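Local coordinates for NikO protein (Streptomyces tendae, PDB 4FQD) that transfers an enolpyruvyl group in nikkomycin biosynthesis, with the fold of the EPSP synthase family and probably with phosphoenolpyruvate as the donor, at residues E13-I18 and R453-P458; K34-T39 and T260-L265; H207-L212 and T242-G247; D280-I285 and A320-K325; Y359-V364 and D385-R390. The protein carries 4 engineered substitutions. One frame throughout, in Å; residues are numbered along the deposited sequence.

Contact 1 of 5, residues E13-I18 and R453-P458; sequences EPLLEI and RHTTAP
An antiparallel pairing of the two chain ends sets P14-E17 beside R453-T456 at the protein surface, in a sheet where strand 14-19 runs between strand 425-429 and the outermost strand 451-456. In the hydrogen-bonded pair of L15 and T455, L15 N reaches T455 O at 3.0 Å, and T455 N returns a bond to L15 O. E17 and R453 make the next such pair, with E17 N 2.8 Å from R453 O. Beyond the strand ends, A457 N, in a poorly ordered tail, still meets E13 O at 2.8 Å, though on a bent path (132° at the hydrogen). First and last strands thus share a sheet in one of the two inside-out alpha/beta barrel domains of the EPSP synthase family. Side chains alternate between its faces. On one, E17 CG stands anti to the backbone N (chi1 -173°), and the extended chain brings OE2 to R453 NH1 at 3.5 Å, a salt bridge with its flat groups turned 49° apart; the stronger mates are R425 for E17 and D451 for R453. T455 CG2 touches E17 OE1 at 3.7 Å, while L15 CD1 comes 3.6 Å from A457 CA. On the other face L16 and H454 run side by side: L16 CD2 makes a CH-pi contact 4.0 Å from the centroid of the H454 ring, and V442 touches both residues.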
# COMPACT_ATOMS: atom_id res chain seq x y z
N GLU A 13 4.52 -8.27 39.61
CA GLU A 13 4.89 -8.81 38.31
C GLU A 13 6.10 -8.05 37.75
O GLU A 13 6.18 -6.83 37.87
CB GLU A 13 3.68 -8.69 37.39
CG GLU A 13 3.73 -9.54 36.16
CD GLU A 13 4.05 -8.72 34.94
OE1 GLU A 13 3.14 -8.01 34.46
OE2 GLU A 13 5.20 -8.76 34.48
N PRO A 14 7.06 -8.79 37.15
CA PRO A 14 8.33 -8.21 36.69
C PRO A 14 8.19 -7.06 35.70
O PRO A 14 7.43 -7.15 34.74
CB PRO A 14 9.04 -9.40 36.04
CG PRO A 14 7.97 -10.40 35.75
CD PRO A 14 6.99 -10.23 36.87
N LEU A 15 8.94 -5.99 35.94
CA LEU A 15 8.91 -4.81 35.08
C LEU A 15 10.28 -4.52 34.50
O LEU A 15 11.30 -5.01 34.98
CB LEU A 15 8.45 -3.59 35.88
CG LEU A 15 7.00 -3.48 36.34
CD1 LEU A 15 6.82 -2.24 37.20
CD2 LEU A 15 6.07 -3.43 35.15
N LEU A 16 10.30 -3.70 33.45
CA LEU A 16 11.53 -3.10 32.96
C LEU A 16 11.50 -1.62 33.29
O LEU A 16 10.58 -0.91 32.89
CB LEU A 16 11.68 -3.30 31.45
CG LEU A 16 12.05 -4.70 30.95
CD1 LEU A 16 12.25 -4.68 29.44
CD2 LEU A 16 13.29 -5.21 31.65
N GLU A 17 12.50 -1.16 34.03
CA GLU A 17 12.58 0.25 34.39
C GLU A 17 13.54 0.97 33.46
O GLU A 17 14.76 0.79 33.55
CB GLU A 17 13.01 0.41 35.85
CG GLU A 17 12.95 1.84 36.36
CD GLU A 17 13.24 1.93 37.85
OE1 GLU A 17 12.43 1.43 38.65
OE2 GLU A 17 14.29 2.50 38.21
N ILE A 18 13.00 1.77 32.55
CA ILE A 18 13.80 2.41 31.51
C ILE A 18 14.07 3.89 31.80
O ILE A 18 13.16 4.67 32.05
CB ILE A 18 13.12 2.29 30.13
CG1 ILE A 18 12.84 0.83 29.79
CG2 ILE A 18 13.98 2.93 29.05
CD1 ILE A 18 11.37 0.48 29.78
N ARG A 453 16.67 -1.43 33.80
CA ARG A 453 16.77 -2.16 35.06
C ARG A 453 15.63 -3.15 35.23
O ARG A 453 14.50 -2.89 34.81
CB ARG A 453 16.79 -1.18 36.23
CG ARG A 453 17.79 -0.05 36.06
CD ARG A 453 17.60 1.04 37.11
NE ARG A 453 18.42 2.21 36.82
CZ ARG A 453 18.43 3.32 37.55
NH1 ARG A 453 17.65 3.42 38.62
NH2 ARG A 453 19.21 4.34 37.21
N HIS A 454 15.92 -4.30 35.84
CA HIS A 454 14.91 -5.30 36.12
C HIS A 454 14.31 -5.08 37.51
O HIS A 454 15.00 -5.23 38.52
CB HIS A 454 15.49 -6.71 36.03
CG HIS A 454 15.85 -7.13 34.63
ND1 HIS A 454 14.96 -7.80 33.81
CD2 HIS A 454 16.98 -6.97 33.92
CE1 HIS A 454 15.54 -8.03 32.65
NE2 HIS A 454 16.77 -7.54 32.68
N THR A 455 13.03 -4.74 37.55
CA THR A 455 12.34 -4.49 38.82
C THR A 455 11.08 -5.33 38.94
O THR A 455 10.90 -6.31 38.21
CB THR A 455 11.97 -3.00 38.97
OG1 THR A 455 11.10 -2.61 37.90
CG2 THR A 455 13.21 -2.13 38.97
N THR A 456 10.21 -4.94 39.86
CA THR A 456 8.94 -5.63 40.06
C THR A 456 7.81 -4.62 40.23
O THR A 456 8.04 -3.48 40.64
CB THR A 456 8.99 -6.57 41.28
OG1 THR A 456 10.30 -7.14 41.40
CG2 THR A 456 7.97 -7.70 41.14
N ALA A 457 6.59 -5.04 39.92
CA ALA A 457 5.41 -4.17 39.95
C ALA A 457 5.11 -3.41 41.26
O ALA A 457 4.81 -2.21 41.20
CB ALA A 457 4.17 -4.94 39.48
N PRO A 458 5.17 -4.07 42.43
CA PRO A 458 4.77 -3.37 43.65
C PRO A 458 5.64 -2.15 43.95
O PRO A 458 6.86 -2.24 44.01
CB PRO A 458 4.98 -4.42 44.75
CG PRO A 458 4.94 -5.72 44.04
CD PRO A 458 5.57 -5.47 42.71

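Contact 2 of 5, residues K34-T39 and T260-L265; sequences KHSLVT and TLIPDL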
# COMPACT_ATOMS: atom_id res chain seq x y z
N LYS A 34 15.70 -17.00 13.47
CA LYS A 34 14.82 -17.86 14.24
C LYS A 34 13.97 -18.76 13.34
O LYS A 34 13.80 -19.95 13.61
CB LYS A 34 13.91 -17.01 15.11
CG LYS A 34 12.67 -17.72 15.62
CD LYS A 34 11.73 -16.76 16.32
CE LYS A 34 10.45 -17.45 16.74
NZ LYS A 34 9.50 -16.51 17.40
N HIS A 35 13.43 -18.18 12.27
CA HIS A 35 12.53 -18.91 11.38
C HIS A 35 13.27 -19.91 10.50
O HIS A 35 12.72 -20.96 10.16
CB HIS A 35 11.71 -17.92 10.55
CG HIS A 35 10.82 -17.03 11.36
ND1 HIS A 35 10.79 -15.66 11.20
CD2 HIS A 35 9.94 -17.32 12.35
CE1 HIS A 35 9.93 -15.14 12.06
NE2 HIS A 35 9.39 -16.13 12.76
N SER A 36 14.50 -19.59 10.14
CA SER A 36 15.34 -20.52 9.37
C SER A 36 15.76 -21.69 10.25
O SER A 36 15.90 -22.82 9.78
CB SER A 36 16.57 -19.82 8.82
OG SER A 36 16.23 -18.93 7.77
N LEU A 37 15.97 -21.41 11.53
CA LEU A 37 16.30 -22.44 12.50
C LEU A 37 15.19 -23.47 12.59
O LEU A 37 15.45 -24.68 12.61
CB LEU A 37 16.54 -21.81 13.88
CG LEU A 37 16.59 -22.77 15.06
CD1 LEU A 37 17.73 -23.76 14.92
CD2 LEU A 37 16.71 -22.00 16.36
N VAL A 38 13.95 -22.99 12.64
CA VAL A 38 12.78 -23.87 12.70
C VAL A 38 12.70 -24.78 11.48
O VAL A 38 12.54 -26.00 11.62
CB VAL A 38 11.48 -23.05 12.81
CG1 VAL A 38 10.27 -23.94 12.57
CG2 VAL A 38 11.39 -22.37 14.17
N THR A 39 12.82 -24.20 10.29
CA THR A 39 12.70 -24.96 9.05
C THR A 39 13.87 -25.91 8.83
O THR A 39 13.70 -26.98 8.24
CB THR A 39 12.55 -24.03 7.84
OG1 THR A 39 13.62 -23.07 7.82
CG2 THR A 39 11.22 -23.29 7.89
N THR A 260 25.31 -22.82 8.01
CA THR A 260 25.43 -21.61 8.81
C THR A 260 24.22 -20.71 8.58
O THR A 260 24.01 -20.21 7.47
CB THR A 260 26.71 -20.83 8.46
OG1 THR A 260 27.85 -21.69 8.63
CG2 THR A 260 26.86 -19.62 9.36
N LEU A 261 23.42 -20.51 9.62
CA LEU A 261 22.19 -19.74 9.51
C LEU A 261 22.41 -18.31 9.05
O LEU A 261 23.39 -17.67 9.42
CB LEU A 261 21.42 -19.74 10.83
CG LEU A 261 20.77 -21.05 11.27
CD1 LEU A 261 19.98 -20.84 12.55
CD2 LEU A 261 19.88 -21.60 10.17
N ILE A 262 21.48 -17.81 8.24
CA ILE A 262 21.45 -16.41 7.86
C ILE A 262 21.14 -15.59 9.11
O ILE A 262 20.33 -16.01 9.94
CB ILE A 262 20.40 -16.17 6.75
CG1 ILE A 262 20.43 -14.72 6.25
CG2 ILE A 262 19.00 -16.55 7.22
CD1 ILE A 262 19.53 -14.48 5.05
N PRO A 263 21.82 -14.44 9.28
CA PRO A 263 21.54 -13.56 10.42
C PRO A 263 20.06 -13.20 10.51
O PRO A 263 19.40 -13.04 9.48
CB PRO A 263 22.37 -12.31 10.10
CG PRO A 263 23.52 -12.84 9.32
CD PRO A 263 22.98 -13.98 8.49
N ASP A 264 19.55 -13.10 11.74
CA ASP A 264 18.13 -12.83 11.96
C ASP A 264 17.69 -11.55 11.28
O ASP A 264 18.21 -10.47 11.57
CB ASP A 264 17.83 -12.77 13.46
CG ASP A 264 16.35 -12.86 13.76
OD1 ASP A 264 15.65 -11.83 13.63
OD2 ASP A 264 15.88 -13.96 14.13
N LEU A 265 16.75 -11.68 10.35
CA LEU A 265 16.31 -10.57 9.52
C LEU A 265 15.71 -9.42 10.33
O LEU A 265 16.03 -8.26 10.10
CB LEU A 265 15.30 -11.06 8.47
CG LEU A 265 15.74 -12.23 7.60
CD1 LEU A 265 14.70 -12.55 6.55
CD2 LEU A 265 17.08 -11.95 6.96
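K34 N, in the first turn of helix 34-44, gives its hydrogen to D264 OD2 at 3.1 Å across a nearly straight bond (168°), K34 CA and D264 CA lying 6.4 Å apart. The oxygen is met on its anti side, 27° out of the carboxylate plane. D264 is the N-cap of helix 265-278, and its other oxygen, OD1, takes the backbone N of E267; one carboxylate therefore serves the starts of two helices. Its CG lies anti to the backbone N (chi1 -165°), which swings the group across to K34. L261 spreads its two methyls over the helix surface: CD1 rests 3.8 Å from L37 CB and CD2 4.0 Å from S36 CB. I262 CG2 packs on S36 OG at 3.7 Å, a hydroxyl with a weak bond to D223. The K34 side chain extends away, NZ bonded to R436 O, and a sulfate ion, probably from the crystallisation liquor, lies about 5 Å from its nearest atom. The contact sits where the chain crosses twice between two lobes: strand 27-29 leads into helix 34-44, and strand 257-260 leads back into helix 265-278, with helices 219-231 and 290-296 packing on I262.

Contact 3 of 5, residues H207-L212 and T242-G247; sequences HGTTTL and TWVIHG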
# COMPACT_ATOMS: atom_id res chain seq x y z
N HIS A 207 6.99 -40.57 -1.83
CA HIS A 207 7.43 -41.19 -3.07
C HIS A 207 6.65 -40.64 -4.25
O HIS A 207 5.44 -40.87 -4.36
CB HIS A 207 7.25 -42.71 -3.00
CG HIS A 207 8.08 -43.37 -1.95
ND1 HIS A 207 7.89 -44.67 -1.54
CD2 HIS A 207 9.12 -42.91 -1.21
CE1 HIS A 207 8.76 -44.98 -0.61
NE2 HIS A 207 9.53 -43.93 -0.39
N GLY A 208 7.32 -39.91 -5.12
CA GLY A 208 6.67 -39.35 -6.30
C GLY A 208 7.05 -37.90 -6.55
O GLY A 208 7.74 -37.27 -5.74
N THR A 209 6.58 -37.37 -7.68
CA THR A 209 6.90 -36.00 -8.06
C THR A 209 5.86 -35.00 -7.57
O THR A 209 4.69 -35.06 -7.97
CB THR A 209 7.05 -35.87 -9.59
OG1 THR A 209 8.17 -36.64 -10.04
CG2 THR A 209 7.25 -34.42 -9.98
N THR A 210 6.28 -34.09 -6.70
CA THR A 210 5.40 -33.05 -6.20
C THR A 210 5.79 -31.71 -6.81
O THR A 210 6.97 -31.34 -6.83
CB THR A 210 5.47 -32.95 -4.66
OG1 THR A 210 4.97 -34.16 -4.08
CG2 THR A 210 4.65 -31.78 -4.15
N THR A 211 4.80 -30.99 -7.33
CA THR A 211 5.05 -29.71 -7.98
C THR A 211 4.33 -28.57 -7.27
O THR A 211 3.10 -28.57 -7.16
CB THR A 211 4.62 -29.74 -9.46
OG1 THR A 211 5.27 -30.83 -10.12
CG2 THR A 211 5.00 -28.44 -10.15
N LEU A 212 5.10 -27.60 -6.79
CA LEU A 212 4.53 -26.47 -6.06
C LEU A 212 4.55 -25.21 -6.92
O LEU A 212 5.53 -24.92 -7.61
CB LEU A 212 5.29 -26.24 -4.75
CG LEU A 212 5.46 -27.47 -3.86
CD1 LEU A 212 6.09 -27.09 -2.53
CD2 LEU A 212 4.13 -28.18 -3.65
N THR A 242 7.78 -22.15 -10.33
CA THR A 242 7.55 -23.59 -10.32
C THR A 242 8.67 -24.36 -9.62
O THR A 242 9.81 -24.37 -10.08
CB THR A 242 7.38 -24.15 -11.74
OG1 THR A 242 6.27 -23.51 -12.38
CG2 THR A 242 7.12 -25.65 -11.69
N TRP A 243 8.32 -25.01 -8.51
CA TRP A 243 9.27 -25.85 -7.79
C TRP A 243 8.84 -27.31 -7.86
O TRP A 243 7.69 -27.65 -7.56
CB TRP A 243 9.38 -25.41 -6.32
CG TRP A 243 10.06 -24.10 -6.14
CD1 TRP A 243 10.52 -23.27 -7.12
CD2 TRP A 243 10.38 -23.46 -4.90
NE1 TRP A 243 11.10 -22.15 -6.57
CE2 TRP A 243 11.02 -22.24 -5.20
CE3 TRP A 243 10.17 -23.79 -3.55
CZ2 TRP A 243 11.47 -21.36 -4.22
CZ3 TRP A 243 10.61 -22.92 -2.58
CH2 TRP A 243 11.25 -21.72 -2.91
N VAL A 244 9.77 -28.17 -8.27
CA VAL A 244 9.48 -29.59 -8.44
C VAL A 244 10.30 -30.43 -7.47
O VAL A 244 11.53 -30.38 -7.48
CB VAL A 244 9.75 -30.05 -9.88
CG1 VAL A 244 9.53 -31.55 -10.01
CG2 VAL A 244 8.87 -29.30 -10.86
N ILE A 245 9.62 -31.21 -6.64
CA ILE A 245 10.29 -32.09 -5.69
C ILE A 245 10.15 -33.55 -6.11
O ILE A 245 9.08 -34.14 -5.97
CB ILE A 245 9.73 -31.94 -4.26
CG1 ILE A 245 9.74 -30.48 -3.82
CG2 ILE A 245 10.52 -32.81 -3.29
CD1 ILE A 245 8.38 -29.81 -3.90
N HIS A 246 11.23 -34.12 -6.63
CA HIS A 246 11.25 -35.53 -6.97
C HIS A 246 11.50 -36.34 -5.70
O HIS A 246 12.62 -36.77 -5.43
CB HIS A 246 12.32 -35.82 -8.02
CG HIS A 246 12.18 -35.01 -9.26
ND1 HIS A 246 11.19 -35.24 -10.20
CD2 HIS A 246 12.89 -33.95 -9.73
CE1 HIS A 246 11.30 -34.37 -11.18
NE2 HIS A 246 12.33 -33.58 -10.92
N GLY A 247 10.43 -36.54 -4.93
CA GLY A 247 10.53 -37.19 -3.63
C GLY A 247 10.85 -38.67 -3.71
O GLY A 247 10.25 -39.41 -4.49
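T210 and I245 exchange the central backbone bonds of an antiparallel strand pair, with I245 N 2.7 Å from T210 O. L212 and W243 repeat this pair of hydrogen bonds on one side, and G208 and G247 on the other. L212 CG packs 3.7 Å from I245 CD1. On the opposite face T209 OG1 is anti to the carbonyl carbon (chi1 -65°), which turns the hydroxyl toward H246 and T209 CG2 toward V244 CG1, 3.7 Å away. T209 OG1 comes to the edge of the H246 ring, near its plane, in a weak hydrogen bond of 3.3 Å to H246 ND1, while V244 CG1 lies over one face, displaced toward the rim. In the next shell, H246 NE2 bonds to E236, which probably helps fix the rotation of the ring, and H246 is the centre of an inverse gamma turn, closed by a weak bond from G247 N to I245 O. W243 stacks on F237, and L200 of helix 192-204 lies against L212, W243 and I245. In this barrel-domain sheet, strand 209-213 lies between strands 174-176 and 242-248. The chemistry divides accordingly: helices cover the L212, W243 and I245 face, which also holds T210, whereas the T209, T211, V244 and H246 face has methyl contacts and one weak polar link across the strands, leaving backbone bonds to do most of the joining.

Contact 4 of 5, residues D280-I285 and A320-K325; sequences DEPLRI and AHPLTK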
# COMPACT_ATOMS: atom_id res chain seq x y z
N ASP A 280 24.83 7.86 18.79
CA ASP A 280 25.44 9.15 18.46
C ASP A 280 26.61 8.96 17.50
O ASP A 280 27.13 9.92 16.94
CB ASP A 280 25.88 9.88 19.73
CG ASP A 280 26.84 9.07 20.57
OD1 ASP A 280 26.87 7.83 20.39
OD2 ASP A 280 27.56 9.66 21.40
N GLU A 281 27.01 7.71 17.32
CA GLU A 281 28.00 7.34 16.32
C GLU A 281 27.46 6.18 15.49
O GLU A 281 26.60 5.44 15.97
CB GLU A 281 29.33 6.96 16.98
CG GLU A 281 30.16 8.15 17.43
CD GLU A 281 30.59 9.04 16.27
OE1 GLU A 281 31.13 8.51 15.27
OE2 GLU A 281 30.39 10.27 16.36
N PRO A 282 27.94 6.03 14.25
CA PRO A 282 27.51 4.93 13.37
C PRO A 282 27.59 3.57 14.06
O PRO A 282 28.67 3.13 14.45
CB PRO A 282 28.52 5.00 12.22
CG PRO A 282 28.85 6.44 12.13
CD PRO A 282 28.85 6.95 13.55
N LEU A 283 26.45 2.91 14.20
CA LEU A 283 26.36 1.64 14.90
C LEU A 283 26.73 0.47 13.99
O LEU A 283 26.05 0.20 13.00
CB LEU A 283 24.96 1.44 15.47
CG LEU A 283 24.77 0.22 16.37
CD1 LEU A 283 25.57 0.39 17.66
CD2 LEU A 283 23.30 -0.01 16.68
N ARG A 284 27.80 -0.23 14.34
CA ARG A 284 28.25 -1.38 13.56
C ARG A 284 27.49 -2.63 13.96
O ARG A 284 27.44 -2.99 15.14
CB ARG A 284 29.76 -1.58 13.75
CG ARG A 284 30.49 -2.02 12.49
CD ARG A 284 31.99 -1.98 12.69
NE ARG A 284 32.42 -2.87 13.77
CZ ARG A 284 32.79 -4.13 13.58
NH1 ARG A 284 32.79 -4.65 12.36
NH2 ARG A 284 33.15 -4.88 14.61
N ILE A 285 26.88 -3.29 12.98
CA ILE A 285 26.08 -4.48 13.22
C ILE A 285 26.65 -5.66 12.44
O ILE A 285 26.60 -5.68 11.21
CB ILE A 285 24.61 -4.26 12.80
CG1 ILE A 285 24.10 -2.93 13.37
CG2 ILE A 285 23.74 -5.42 13.25
CD1 ILE A 285 22.83 -2.43 12.71
N ALA A 320 24.68 1.35 10.57
CA ALA A 320 23.53 2.24 10.60
C ALA A 320 23.91 3.60 11.19
O ALA A 320 24.43 3.68 12.31
CB ALA A 320 22.39 1.61 11.40
N HIS A 321 23.64 4.66 10.44
CA HIS A 321 24.01 6.01 10.85
C HIS A 321 22.87 6.72 11.56
O HIS A 321 21.72 6.64 11.12
CB HIS A 321 24.47 6.83 9.64
CG HIS A 321 25.72 6.32 9.00
ND1 HIS A 321 26.88 7.05 8.96
CD2 HIS A 321 25.98 5.15 8.36
CE1 HIS A 321 27.82 6.36 8.33
NE2 HIS A 321 27.29 5.20 7.96
N PRO A 322 23.18 7.41 12.66
CA PRO A 322 22.21 8.22 13.40
C PRO A 322 21.63 9.33 12.52
O PRO A 322 22.20 9.65 11.47
CB PRO A 322 23.04 8.83 14.53
CG PRO A 322 24.18 7.89 14.71
CD PRO A 322 24.50 7.40 13.33
N LEU A 323 20.53 9.92 12.96
CA LEU A 323 19.88 11.00 12.22
C LEU A 323 20.78 12.21 12.05
O LEU A 323 21.46 12.64 12.99
CB LEU A 323 18.58 11.42 12.91
CG LEU A 323 17.41 10.43 12.83
CD1 LEU A 323 16.21 10.97 13.59
CD2 LEU A 323 17.06 10.16 11.38
N THR A 324 20.79 12.76 10.84
CA THR A 324 21.50 14.00 10.56
C THR A 324 20.49 15.07 10.19
O THR A 324 20.79 16.26 10.17
CB THR A 324 22.51 13.83 9.41
OG1 THR A 324 21.84 13.33 8.25
CG2 THR A 324 23.61 12.86 9.81
N LYS A 325 19.27 14.62 9.90
CA LYS A 325 18.16 15.50 9.54
C LYS A 325 16.88 14.68 9.60
O LYS A 325 16.93 13.45 9.64
CB LYS A 325 18.38 16.07 8.13
CG LYS A 325 18.40 15.04 7.02
CD LYS A 325 18.65 15.70 5.68
CE LYS A 325 18.51 14.71 4.54
NZ LYS A 325 19.48 13.58 4.66
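The H321 imidazole carries P282 over one face, with P282 CB 4.2 Å from the ring centroid and 13° off the normal, a CH-pi contact displaced toward the rim. P282 CG slides out to the ND1 side, 3.8 Å from H321 ND1. At another edge NE2 bonds to D312 of the neighbouring strand 311-313. The contact belongs to a four-stranded mixed sheet of an EPSP synthase-type barrel domain, in which strand 283-286 pairs antiparallel with strand 317-320, and it lies where that pairing frays into loops. H321 CG is anti to the carbonyl carbon (chi1 -65°), which brings the ring up against the proline; an alanine here would probably bare that side of P282 and take from D312 the hydrogen bond of this imidazole. The backbone pairing is a single hydrogen-bonded pair: L283 N reaches A320 O at 2.9 Å, and A320 N reaches L283 O at 3.0 Å. A320 O is also met by P282 CA at 3.5 Å, a CA-H...O contact that adds a second, weaker touch on the same oxygen. Beyond H321 a second proline takes over, P322, whose CG lies 3.7 Å from E281 O and whose CD faces the P282 backbone. Toward the protein interior, W271 and I272 of helix 265-278 cover I285, whose CD1 comes within 4.3 Å of A320 CB.

Contact 5 of 5, residues Y359-V364 and D385-R390; sequences YIREAV and DDTVLR
I360 and L389 form the tight centre of an antiparallel strand pair in an EPSP synthase-type barrel domain; the second strand, 388-393, belongs to a hairpin closed by a type II' turn, D385 to V388. I360 N meets L389 O, and L389 N meets I360 O, each at 2.7 Å. Their side chains share a buried face, where Q344 and A348 of helix 344-351 touch I360. E362 N adds a bond to T387 O at 2.8 Å.

The other face packs on the second subunit and is looser near the turn, where a water enters. R361 runs out extended, with CG anti to its own N (chi1 -167°), laying its guanidinium across V388 so that V388 CG2 sits 3.5 Å from R361 NH1, over one face toward its rim. A water joins T387 OG1, at 3.1 Å, to R361 NE by a weak bond, and R361 of the second subunit brings a like charge close. A serine in place of R361 would probably uncover the V388 methyl and leave that water without its arginine donor. R390 bonds through NE to A185 O of the second subunit and through NH1 to D392, and R390 CG lies 3.7 Å from Y359 CE2.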
# COMPACT_ATOMS: atom_id res chain seq x y z
N TYR A 359 2.01 5.95 6.02
CA TYR A 359 0.88 5.03 5.91
C TYR A 359 1.36 3.59 5.85
O TYR A 359 2.12 3.21 4.96
CB TYR A 359 0.04 5.36 4.68
CG TYR A 359 -0.47 6.78 4.65
CD1 TYR A 359 0.29 7.80 4.08
CD2 TYR A 359 -1.70 7.11 5.19
CE1 TYR A 359 -0.17 9.10 4.05
CE2 TYR A 359 -2.17 8.41 5.17
CZ TYR A 359 -1.40 9.40 4.59
OH TYR A 359 -1.87 10.70 4.56
N ILE A 360 0.92 2.78 6.81
CA ILE A 360 1.32 1.39 6.89
C ILE A 360 0.12 0.46 6.77
O ILE A 360 -0.81 0.53 7.58
CB ILE A 360 2.07 1.09 8.20
CG1 ILE A 360 3.31 1.97 8.31
CG2 ILE A 360 2.43 -0.39 8.28
CD1 ILE A 360 4.09 1.77 9.60
N ARG A 361 0.14 -0.41 5.77
CA ARG A 361 -0.94 -1.37 5.57
C ARG A 361 -0.48 -2.79 5.83
O ARG A 361 0.53 -3.24 5.29
CB ARG A 361 -1.52 -1.25 4.16
CG ARG A 361 -2.83 -1.99 3.98
CD ARG A 361 -3.33 -1.88 2.55
NE ARG A 361 -4.78 -1.91 2.48
CZ ARG A 361 -5.54 -0.82 2.41
NH1 ARG A 361 -4.99 0.38 2.40
NH2 ARG A 361 -6.86 -0.93 2.35
N GLU A 362 -1.24 -3.51 6.65
CA GLU A 362 -0.93 -4.89 6.98
C GLU A 362 -1.70 -5.85 6.07
O GLU A 362 -2.93 -5.83 6.03
CB GLU A 362 -1.28 -5.17 8.45
CG GLU A 362 -1.16 -6.63 8.84
CD GLU A 362 0.27 -7.12 8.81
OE1 GLU A 362 1.12 -6.52 9.50
OE2 GLU A 362 0.54 -8.11 8.10
N ALA A 363 -0.97 -6.69 5.35
CA ALA A 363 -1.59 -7.63 4.42
C ALA A 363 -1.20 -9.07 4.69
O ALA A 363 -1.30 -9.93 3.81
CB ALA A 363 -1.26 -7.25 2.98
N VAL A 364 -0.74 -9.34 5.91
CA VAL A 364 -0.40 -10.70 6.32
C VAL A 364 -1.10 -11.06 7.63
O VAL A 364 -2.04 -11.86 7.64
CB VAL A 364 1.12 -10.90 6.48
CG1 VAL A 364 1.43 -12.32 6.92
CG2 VAL A 364 1.84 -10.56 5.19
N ASP A 385 -7.15 2.05 11.60
CA ASP A 385 -8.43 1.62 11.06
C ASP A 385 -8.26 0.29 10.33
O ASP A 385 -7.74 0.24 9.21
CB ASP A 385 -9.02 2.67 10.11
CG ASP A 385 -10.49 2.45 9.81
OD1 ASP A 385 -11.01 1.36 10.15
OD2 ASP A 385 -11.13 3.35 9.24
N ASP A 386 -8.69 -0.79 10.98
CA ASP A 386 -8.63 -2.14 10.41
C ASP A 386 -7.19 -2.56 10.07
O ASP A 386 -6.39 -2.84 10.96
CB ASP A 386 -9.54 -2.25 9.19
CG ASP A 386 -9.78 -3.69 8.77
OD1 ASP A 386 -9.72 -4.58 9.64
OD2 ASP A 386 -10.03 -3.93 7.57
N THR A 387 -6.88 -2.59 8.78
CA THR A 387 -5.58 -3.07 8.31
C THR A 387 -4.58 -1.94 8.14
O THR A 387 -3.44 -2.18 7.75
CB THR A 387 -5.70 -3.76 6.93
OG1 THR A 387 -5.85 -2.76 5.92
CG2 THR A 387 -6.90 -4.68 6.89
N VAL A 388 -5.00 -0.72 8.43
CA VAL A 388 -4.17 0.45 8.16
C VAL A 388 -3.72 1.17 9.42
O VAL A 388 -4.52 1.44 10.32
CB VAL A 388 -4.90 1.45 7.23
CG1 VAL A 388 -4.08 2.72 7.05
CG2 VAL A 388 -5.19 0.79 5.89
N LEU A 389 -2.43 1.48 9.48
CA LEU A 389 -1.87 2.30 10.55
C LEU A 389 -1.22 3.55 9.95
O LEU A 389 -0.47 3.46 8.98
CB LEU A 389 -0.84 1.51 11.35
CG LEU A 389 0.11 2.32 12.24
CD1 LEU A 389 -0.66 3.04 13.34
CD2 LEU A 389 1.19 1.43 12.83
N ARG A 390 -1.52 4.70 10.53
CA ARG A 390 -0.95 5.96 10.07
C ARG A 390 -0.19 6.66 11.18
O ARG A 390 -0.66 6.73 12.32
CB ARG A 390 -2.04 6.88 9.52
CG ARG A 390 -1.52 8.11 8.80
CD ARG A 390 -2.24 9.36 9.28
NE ARG A 390 -3.69 9.17 9.31
CZ ARG A 390 -4.50 9.75 10.19
NH1 ARG A 390 -4.00 10.55 11.12
NH2 ARG A 390 -5.80 9.52 10.14
O HOH W 1 -6.48 -4.58 3.45

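How the contacts relate
Contacts 2 and 5 are buried, contact 1 is a surface contact, and contacts 3 and 4 fall between. Contacts 1, 3, 4 and 5 each lie in a different four-stranded sheet and follow one rule: backbone bonds hold the strand pair while its side chains answer to their surroundings. Contact 2 instead joins a helix start to a loop, its centre about 8 Å from the centre of the chain. A salt bridge spans contact 1, imidazoles mark contacts 1, 3 and 4, and only contact 5 reaches the second subunit. Contacts 2 and 4 lie at opposite ends of helix 265-278. Contact 1 encloses the others along the chain, and contacts 3 and 4 stand on opposite sides of the chain's centre.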